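Carboxynorspermidine decarboxylase (Campylobacter jejuni subsp. jejuni 81116, PDB 3N29) probably catalyses the pyridoxal-5'-phosphate-dependent decarboxylation of carboxynorspermidine to norspermidine, using the beta/alpha-barrel fold of basic amino acid decarboxylases. Local coordinates at residues P45-E50 and H377-K382; E303-D308 and R390-M395; K107-K112 and M405-S410. One frame throughout, in Å; residues are numbered along the deposited sequence.

Interaction 1: residues P45-E50 and H377-K382; sequences PAYILE and HYTIVK. With NSD (N-(3-aminopropyl)propane-1,3-diamine), chain D; PLP (pyridoxal-5'-phosphate), chain C.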
# COMPACT_ATOMS: atom_id res chain seq x y z
N PRO A 45 -0.92 -13.56 -11.52
CA PRO A 45 -0.10 -12.51 -12.10
C PRO A 45 1.37 -12.64 -11.79
O PRO A 45 1.76 -13.44 -10.87
CB PRO A 45 -0.66 -11.23 -11.45
CG PRO A 45 -1.12 -11.73 -10.09
CD PRO A 45 -1.62 -13.12 -10.32
N ALA A 46 2.19 -11.90 -12.53
CA ALA A 46 3.63 -11.99 -12.29
C ALA A 46 4.30 -10.66 -12.69
O ALA A 46 4.01 -10.12 -13.73
CB ALA A 46 4.29 -13.23 -13.13
N TYR A 47 5.25 -10.18 -11.91
CA TYR A 47 6.09 -9.10 -12.38
C TYR A 47 7.30 -9.78 -13.09
O TYR A 47 7.93 -10.65 -12.47
CB TYR A 47 6.67 -8.27 -11.24
CG TYR A 47 5.68 -7.55 -10.30
CD1 TYR A 47 5.21 -6.31 -10.60
CD2 TYR A 47 5.21 -8.17 -9.14
CE1 TYR A 47 4.33 -5.67 -9.76
CE2 TYR A 47 4.35 -7.52 -8.29
CZ TYR A 47 3.86 -6.28 -8.63
OH TYR A 47 3.01 -5.59 -7.73
N ILE A 48 7.62 -9.36 -14.30
CA ILE A 48 8.68 -9.98 -15.07
C ILE A 48 9.75 -8.96 -15.46
O ILE A 48 9.52 -8.02 -16.22
CB ILE A 48 8.13 -10.73 -16.28
CG1 ILE A 48 7.02 -11.69 -15.87
CG2 ILE A 48 9.31 -11.51 -16.99
CD1 ILE A 48 6.43 -12.48 -17.06
N LEU A 49 10.86 -9.05 -14.80
CA LEU A 49 12.01 -8.17 -15.11
C LEU A 49 12.80 -8.75 -16.26
O LEU A 49 13.02 -9.97 -16.28
CB LEU A 49 12.88 -8.02 -13.90
CG LEU A 49 14.25 -7.32 -14.04
CD1 LEU A 49 14.05 -5.90 -14.15
CD2 LEU A 49 15.00 -7.51 -12.78
N GLU A 50 13.25 -7.90 -17.17
CA GLU A 50 13.95 -8.33 -18.36
C GLU A 50 15.41 -7.98 -18.19
O GLU A 50 15.76 -6.83 -18.07
CB GLU A 50 13.33 -7.75 -19.61
CG GLU A 50 11.89 -8.19 -19.82
CD GLU A 50 11.18 -7.43 -20.92
OE1 GLU A 50 11.70 -7.38 -22.07
OE2 GLU A 50 10.11 -6.86 -20.65
N HIS A 377 9.59 -0.71 -10.92
CA HIS A 377 10.07 0.30 -9.92
C HIS A 377 8.88 0.90 -9.20
O HIS A 377 7.81 1.02 -9.81
CB HIS A 377 10.90 1.37 -10.63
CG HIS A 377 10.13 2.22 -11.61
ND1 HIS A 377 10.01 1.92 -12.95
CD2 HIS A 377 9.47 3.39 -11.43
CE1 HIS A 377 9.30 2.87 -13.55
NE2 HIS A 377 8.93 3.75 -12.63
N TYR A 378 8.97 1.08 -7.87
CA TYR A 378 7.89 1.68 -7.03
C TYR A 378 6.61 0.88 -7.16
O TYR A 378 5.50 1.44 -7.21
CB TYR A 378 7.70 3.19 -7.36
CG TYR A 378 8.91 4.00 -6.93
CD1 TYR A 378 9.05 4.41 -5.59
CD2 TYR A 378 9.91 4.33 -7.81
CE1 TYR A 378 10.07 5.12 -5.17
CE2 TYR A 378 11.04 5.03 -7.38
CZ TYR A 378 11.11 5.42 -6.05
OH TYR A 378 12.16 6.14 -5.62
N THR A 379 6.76 -0.45 -7.27
CA THR A 379 5.61 -1.32 -7.34
C THR A 379 5.75 -2.42 -6.28
O THR A 379 5.15 -2.38 -5.20
CB THR A 379 5.47 -2.02 -8.74
OG1 THR A 379 6.78 -2.50 -9.18
CG2 THR A 379 4.85 -1.02 -9.74
N ILE A 380 6.57 -3.40 -6.63
CA ILE A 380 6.87 -4.54 -5.75
C ILE A 380 7.21 -4.10 -4.34
O ILE A 380 6.66 -4.63 -3.36
CB ILE A 380 8.02 -5.38 -6.33
CG1 ILE A 380 7.65 -5.90 -7.74
CG2 ILE A 380 8.35 -6.57 -5.42
CD1 ILE A 380 8.88 -6.27 -8.58
N VAL A 381 8.09 -3.10 -4.24
CA VAL A 381 8.56 -2.58 -2.95
C VAL A 381 7.45 -2.03 -2.08
O VAL A 381 7.69 -1.81 -0.88
CB VAL A 381 9.63 -1.46 -3.15
CG1 VAL A 381 10.93 -2.08 -3.83
CG2 VAL A 381 9.08 -0.26 -3.99
N LYS A 382 6.27 -1.79 -2.63
CA LYS A 382 5.23 -1.19 -1.85
C LYS A 382 3.90 -1.85 -2.07
O LYS A 382 2.82 -1.22 -1.85
CB LYS A 382 5.15 0.31 -2.07
CG LYS A 382 4.75 0.74 -3.46
CD LYS A 382 5.25 2.25 -3.66
CE LYS A 382 4.89 3.30 -2.58
NZ LYS A 382 3.47 3.79 -2.60
C1 NSD D . 10.58 8.35 -7.23
N1 NSD D . 10.95 8.67 -8.58
C2 NSD D . 10.02 9.52 -6.49
N2 NSD D . 9.25 8.68 -4.39
C3 NSD D . 10.11 9.38 -5.01
N3 NSD D . 6.27 5.53 -5.00
C4 NSD D . 8.26 8.07 -4.89
C5 NSD D . 7.42 7.30 -3.91
C6 NSD D . 6.11 6.86 -4.53
N1 PLP C . 18.13 9.12 -2.35
C2 PLP C . 17.20 9.48 -1.42
C2A PLP C . 17.64 10.09 -0.11
C3 PLP C . 15.83 9.22 -1.70
O3 PLP C . 14.86 9.56 -0.75
C4 PLP C . 15.44 8.61 -2.91
C4A PLP C . 13.97 8.30 -3.16
C5 PLP C . 16.42 8.31 -3.87
C6 PLP C . 17.76 8.58 -3.55
C5A PLP C . 16.06 7.67 -5.20
O4P PLP C . 15.10 8.42 -5.89
P PLP C . 14.62 8.04 -7.34
O1P PLP C . 14.15 6.59 -7.27
O2P PLP C . 15.84 8.15 -8.29
O3P PLP C . 13.61 9.01 -7.76

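Interaction 2: residues E303-D308 and R390-M395; sequences EAHMPD and RLPNLM. With NSD (N-(3-aminopropyl)propane-1,3-diamine), chain D.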
# COMPACT_ATOMS: atom_id res chain seq x y z
N GLU A 303 -4.96 -1.41 -6.66
CA GLU A 303 -4.73 -1.01 -5.25
C GLU A 303 -3.58 -1.80 -4.57
O GLU A 303 -2.74 -1.22 -3.88
CB GLU A 303 -5.99 -1.25 -4.46
CG GLU A 303 -5.80 -0.98 -2.94
CD GLU A 303 -6.37 0.39 -2.51
OE1 GLU A 303 -7.14 0.99 -3.34
OE2 GLU A 303 -6.06 0.81 -1.37
N ALA A 304 -3.52 -3.11 -4.82
CA ALA A 304 -2.58 -3.98 -4.11
C ALA A 304 -1.28 -4.15 -4.86
O ALA A 304 -0.21 -4.35 -4.21
CB ALA A 304 -3.26 -5.33 -3.85
N HIS A 305 -1.33 -4.09 -6.21
CA HIS A 305 -0.18 -4.48 -7.07
C HIS A 305 0.45 -3.35 -7.89
O HIS A 305 1.60 -3.45 -8.30
CB HIS A 305 -0.59 -5.65 -8.02
CG HIS A 305 -1.11 -6.87 -7.31
ND1 HIS A 305 -1.90 -7.80 -7.93
CD2 HIS A 305 -1.03 -7.27 -6.02
CE1 HIS A 305 -2.26 -8.74 -7.07
NE2 HIS A 305 -1.73 -8.45 -5.90
N MET A 306 -0.30 -2.23 -8.11
CA MET A 306 0.25 -1.06 -8.75
C MET A 306 -0.20 0.14 -7.90
O MET A 306 -0.88 1.03 -8.43
CB MET A 306 -0.22 -0.90 -10.24
CG MET A 306 0.25 -2.07 -11.25
SD MET A 306 -0.45 -1.93 -12.93
CE MET A 306 -2.02 -2.76 -12.74
N PRO A 307 0.09 0.16 -6.63
CA PRO A 307 -0.44 1.16 -5.71
C PRO A 307 -0.23 2.60 -6.14
O PRO A 307 -1.08 3.39 -5.91
CB PRO A 307 0.31 0.87 -4.42
CG PRO A 307 1.29 -0.09 -4.73
CD PRO A 307 1.08 -0.70 -5.99
N ASP A 308 0.88 2.92 -6.75
CA ASP A 308 1.10 4.27 -7.20
C ASP A 308 0.10 4.76 -8.25
O ASP A 308 -0.13 5.91 -8.33
CB ASP A 308 2.53 4.53 -7.63
CG ASP A 308 3.52 4.56 -6.46
OD1 ASP A 308 3.13 4.65 -5.29
OD2 ASP A 308 4.68 4.46 -6.71
N ARG A 390 -3.88 -12.85 -4.06
CA ARG A 390 -2.65 -13.53 -4.35
C ARG A 390 -1.65 -12.57 -4.96
O ARG A 390 -1.92 -11.93 -5.94
CB ARG A 390 -2.91 -14.70 -5.32
CG ARG A 390 -1.69 -15.62 -5.59
CD ARG A 390 -2.11 -17.00 -6.34
NE ARG A 390 -3.57 -17.30 -6.40
CZ ARG A 390 -4.10 -18.33 -7.10
NH1 ARG A 390 -3.31 -19.17 -7.74
NH2 ARG A 390 -5.43 -18.54 -7.16
N LEU A 391 -0.49 -12.50 -4.37
CA LEU A 391 0.59 -11.62 -4.86
C LEU A 391 1.09 -12.06 -6.23
O LEU A 391 1.17 -13.27 -6.52
CB LEU A 391 1.78 -11.75 -3.89
CG LEU A 391 1.61 -11.02 -2.59
CD1 LEU A 391 2.59 -11.56 -1.49
CD2 LEU A 391 1.84 -9.51 -2.81
N PRO A 392 1.54 -11.10 -7.04
CA PRO A 392 2.22 -11.51 -8.30
C PRO A 392 3.55 -12.09 -7.94
O PRO A 392 4.22 -11.52 -7.08
CB PRO A 392 2.37 -10.18 -9.08
CG PRO A 392 1.28 -9.27 -8.41
CD PRO A 392 1.42 -9.64 -6.96
N ASN A 393 3.93 -13.19 -8.62
CA ASN A 393 5.25 -13.75 -8.48
C ASN A 393 6.27 -12.83 -9.13
O ASN A 393 5.94 -11.97 -9.95
CB ASN A 393 5.32 -15.16 -9.10
CG ASN A 393 4.38 -16.18 -8.41
OD1 ASN A 393 4.23 -16.17 -7.19
ND2 ASN A 393 3.74 -17.04 -9.21
N LEU A 394 7.49 -12.98 -8.68
CA LEU A 394 8.64 -12.27 -9.24
C LEU A 394 9.41 -13.20 -10.16
O LEU A 394 9.84 -14.27 -9.75
CB LEU A 394 9.51 -11.76 -8.12
CG LEU A 394 8.90 -10.93 -7.00
CD1 LEU A 394 10.08 -10.38 -6.08
CD2 LEU A 394 7.94 -9.86 -7.49
N MET A 395 9.60 -12.80 -11.41
CA MET A 395 10.28 -13.60 -12.40
C MET A 395 11.28 -12.74 -13.16
O MET A 395 11.15 -11.50 -13.24
CB MET A 395 9.26 -14.20 -13.39
CG MET A 395 8.07 -15.00 -12.74
SD MET A 395 7.02 -15.84 -14.03
CE MET A 395 7.90 -17.38 -14.03
C1 NSD D . 10.58 8.35 -7.23
N1 NSD D . 10.95 8.67 -8.58
C2 NSD D . 10.02 9.52 -6.49
N2 NSD D . 9.25 8.68 -4.39
C3 NSD D . 10.11 9.38 -5.01
N3 NSD D . 6.27 5.53 -5.00
C4 NSD D . 8.26 8.07 -4.89
C5 NSD D . 7.42 7.30 -3.91
C6 NSD D . 6.11 6.86 -4.53

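Interaction 3: residues K107-K112 and M405-S410; sequences KEYMDK and MIREFS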
# COMPACT_ATOMS: atom_id res chain seq x y z
N LYS A 107 23.56 -5.66 2.15
CA LYS A 107 24.61 -6.59 2.58
C LYS A 107 24.38 -8.00 2.03
O LYS A 107 25.32 -8.64 1.50
CB LYS A 107 24.73 -6.61 4.11
CG LYS A 107 25.70 -7.60 4.70
CD LYS A 107 27.17 -7.25 4.27
CE LYS A 107 28.18 -8.29 4.84
NZ LYS A 107 29.55 -8.03 4.42
N GLU A 108 23.18 -8.51 2.18
CA GLU A 108 22.94 -9.85 1.76
C GLU A 108 22.98 -10.10 0.27
O GLU A 108 23.63 -11.00 -0.16
CB GLU A 108 21.60 -10.34 2.31
CG GLU A 108 21.07 -11.54 1.65
CD GLU A 108 19.96 -12.23 2.40
OE1 GLU A 108 19.31 -11.61 3.21
OE2 GLU A 108 19.73 -13.41 2.17
N TYR A 109 22.17 -9.39 -0.47
CA TYR A 109 22.15 -9.39 -1.91
C TYR A 109 23.21 -8.87 -2.85
O TYR A 109 23.37 -9.39 -3.88
CB TYR A 109 20.72 -9.19 -2.43
CG TYR A 109 19.72 -10.11 -1.77
CD1 TYR A 109 19.42 -11.33 -2.29
CD2 TYR A 109 19.09 -9.75 -0.63
CE1 TYR A 109 18.54 -12.12 -1.70
CE2 TYR A 109 18.18 -10.54 -0.03
CZ TYR A 109 17.90 -11.74 -0.57
OH TYR A 109 17.01 -12.52 0.03
N MET A 110 23.78 -7.72 -2.52
CA MET A 110 24.86 -7.10 -3.26
C MET A 110 26.28 -7.19 -2.70
O MET A 110 27.22 -7.39 -3.40
CB MET A 110 24.49 -5.66 -3.66
CG MET A 110 25.43 -4.93 -4.67
SD MET A 110 25.11 -3.27 -5.21
CE MET A 110 23.73 -3.58 -6.16
N ASP A 111 26.39 -6.98 -1.40
CA ASP A 111 27.66 -6.99 -0.68
C ASP A 111 28.73 -6.01 -1.20
O ASP A 111 29.90 -6.32 -1.24
CB ASP A 111 28.21 -8.39 -0.46
CG ASP A 111 29.15 -8.46 0.74
OD1 ASP A 111 29.33 -7.48 1.45
OD2 ASP A 111 29.70 -9.53 0.96
N LYS A 112 28.31 -4.84 -1.59
CA LYS A 112 29.16 -3.78 -2.06
C LYS A 112 29.02 -2.59 -1.10
O LYS A 112 28.77 -2.81 0.03
CB LYS A 112 29.04 -3.51 -3.53
CG LYS A 112 29.41 -4.72 -4.39
CD LYS A 112 29.39 -4.47 -5.85
CE LYS A 112 30.24 -3.35 -6.24
NZ LYS A 112 30.59 -3.38 -7.65
N MET A 405 11.82 -18.32 -12.15
CA MET A 405 11.04 -17.92 -10.97
C MET A 405 12.04 -17.45 -9.88
O MET A 405 12.90 -18.23 -9.41
CB MET A 405 10.24 -19.11 -10.44
CG MET A 405 9.28 -18.78 -9.29
SD MET A 405 7.87 -17.76 -9.79
CE MET A 405 6.84 -18.91 -10.50
N ILE A 406 11.94 -16.17 -9.51
CA ILE A 406 12.72 -15.56 -8.40
C ILE A 406 12.03 -15.73 -7.04
O ILE A 406 12.63 -16.25 -6.09
CB ILE A 406 13.10 -14.09 -8.71
CG1 ILE A 406 13.81 -13.99 -10.09
CG2 ILE A 406 13.98 -13.52 -7.58
CD1 ILE A 406 15.19 -14.84 -10.22
N ARG A 407 10.74 -15.36 -6.97
CA ARG A 407 9.94 -15.55 -5.76
C ARG A 407 8.57 -15.95 -6.12
O ARG A 407 7.91 -15.31 -6.95
CB ARG A 407 9.79 -14.26 -4.99
CG ARG A 407 11.13 -13.75 -4.47
CD ARG A 407 11.14 -13.54 -3.03
NE ARG A 407 12.33 -12.83 -2.57
CZ ARG A 407 13.36 -13.40 -1.95
NH1 ARG A 407 13.39 -14.70 -1.73
NH2 ARG A 407 14.37 -12.65 -1.57
N GLU A 408 8.14 -17.08 -5.55
CA GLU A 408 6.77 -17.56 -5.71
C GLU A 408 6.11 -17.44 -4.33
O GLU A 408 6.58 -18.02 -3.34
CB GLU A 408 6.73 -19.00 -6.17
CG GLU A 408 5.31 -19.49 -6.49
CD GLU A 408 5.25 -20.92 -7.00
OE1 GLU A 408 6.26 -21.62 -7.01
OE2 GLU A 408 4.16 -21.35 -7.36
N PHE A 409 5.04 -16.68 -4.27
CA PHE A 409 4.45 -16.41 -2.99
C PHE A 409 3.43 -17.44 -2.58
O PHE A 409 3.04 -18.27 -3.37
CB PHE A 409 3.93 -14.96 -3.00
CG PHE A 409 5.03 -13.97 -3.24
CD1 PHE A 409 5.96 -13.70 -2.27
CD2 PHE A 409 5.13 -13.32 -4.41
CE1 PHE A 409 7.00 -12.85 -2.48
CE2 PHE A 409 6.14 -12.39 -4.62
CZ PHE A 409 7.09 -12.18 -3.65
N SER A 410 3.03 -17.42 -1.33
CA SER A 410 2.00 -18.36 -0.85
C SER A 410 1.18 -17.73 0.27
O SER A 410 1.45 -16.58 0.72
CB SER A 410 2.67 -19.69 -0.40
OG SER A 410 3.42 -19.47 0.77
O HOH W 1 16.31 -15.20 -0.81

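Interaction 1: residues P45-E50 and H377-K382
Tyr-47 and Ile-380 mark the closest passage of the two backbones, their CA atoms 8.1 Å apart, where strand 46-50 faces a loop whose short 3-10 turn is closed by Lys-382 N bonding to Thr-379 O. Side chains bridge that gap. The CG1 methylene of Ile-380 sits over the middle of the Tyr-47 ring, 3.5 Å from the centroid and only 7° off the normal, a CH-pi contact almost straight above the ring centre. With its CG anti to the carbonyl carbon (chi1 -60°), Tyr-47 sends the ring past Ile-380 in the opposite direction, and Ile-380 CD1 drops back toward the Tyr-47 CB end. Thr-379 adds a lighter touch, its CB 4.0 Å from Tyr-47 CE1. The phenol oxygen of Tyr-47 is engaged by His-305 O and Asn-383 ND2, which hold the phenol end in place.

Next to Thr-379, Tyr-378 turns to the active site. Its OH donates to the phosphate oxygen O1P of PLP at 2.6 Å, with O1P near the ring plane, while norspermidine lies along the same ring and brings its N3 to 3.1 Å from Tyr-378 CD1. Lys-382 CE packs 3.6 Å from the same N3. The chemistry therefore divides within one loop: apolar packing against the beta domain on one side; on the other, a hydrogen bond to the cofactor phosphate and close packing along the polyamine.

Interaction 2: residues E303-D308 and R390-M395
His-305 meets Pro-392 in a CH-pi contact where a short helix packs against the chain entering strand 393-397, within the beta domain that accompanies the PLP-binding barrel in this decarboxylase family. At the start of the first segment, Glu-303 turns to the dimer interface and forms a salt bridge with Lys-382 of the second subunit. Ala-304, one residue on, has its backbone bonded to Thr-384 of the loop that leads to 390-395.

His-305 carries the contact. Its CG is anti to the carbonyl carbon (chi1 -57°), which turns one face of the imidazole to the CG and CD methylenes of Pro-392. CD of Pro-392 stands 3.5 Å from the centroid of the His-305 ring, 11° off the normal, and Pro-392 CG lies 3.5 Å from His-305 ND1, so two methylenes share one face. ND1 is hydrogen-bonded to Thr-300 OG1, a second-shell link that helps fix the turn of the ring. At the far end of the imidazole the main chain comes close, with CE1 of His-305 3.4 Å from Arg-390 O. The Arg-390 guanidinium itself serves the dimer, in salt bridges with Asp-124 and Glu-125 of the second subunit.

Met-306 leaves the helical conformation, and helix 307-311 follows. This brings Asp-308 to the norspermidine pocket. One carboxylate oxygen, OD1, forms a salt bridge with Lys-382 of the same chain; the other, OD2, accepts a hydrogen bond from norspermidine N3 at 2.6 Å.

Interaction 3: residues K107-K112 and M405-S410
Tyr-109 and Arg-407 reach for each other from opposite directions, and only their ends meet: the phenol OH of Tyr-109 lies 3.1 Å from NH2 of Arg-407, close to the guanidinium plane and at its edge. A bend at chi2 (-125°) steers the Arg-407 chain across the gap. Ring and guanidinium stand almost perpendicular, 84° apart, so the two flat groups do not stack. A water completes the first shell by bridging them. It accepts from Arg-407 NH1 at 3.1 Å and is hydrogen-bonded to Tyr-109 OH at 2.9 Å, near the planes of both groups.

Further out, the Glu-108 CG methylene covers one face of the Tyr-109 ring, offset toward its rim, and Phe-105 meets the same ring with its plane tilted by about 40°. Tyr-411 of the second subunit packs against Tyr-109 and hydrogen-bonds to Glu-108. On the other side, Ile-406 and Arg-407 together face Leu-394 in a classic beta bulge, which sets the root of the arginine.

The contact thus spans the surface between the C-terminal end of helix 100-109 in the barrel domain, beside helix 85-91, and the chain following strand 403-405, which pairs with strand 393-397 of the beta domain.

In the fold
Interactions 1 and 2 are buried neighbours, their centres about 7 Å apart, and both draw on one sheet through the adjacent strands 46-50 and 393-397. Each rests on an aliphatic methylene over an aromatic face, and each has a norspermidine-contacting residue within three positions of its packing residues. Interaction 3, at the surface, joins the beta domain to the barrel with polar ends and a water. It connects to interaction 2 through backbone bonds between Leu-394 and the 406-407 bulge, but stays about 6 Å from interaction 1 at the nearest atoms. All three touch the second subunit. With burial the chemistry shifts, from hydrated polar contact at the surface to apolar packing inside.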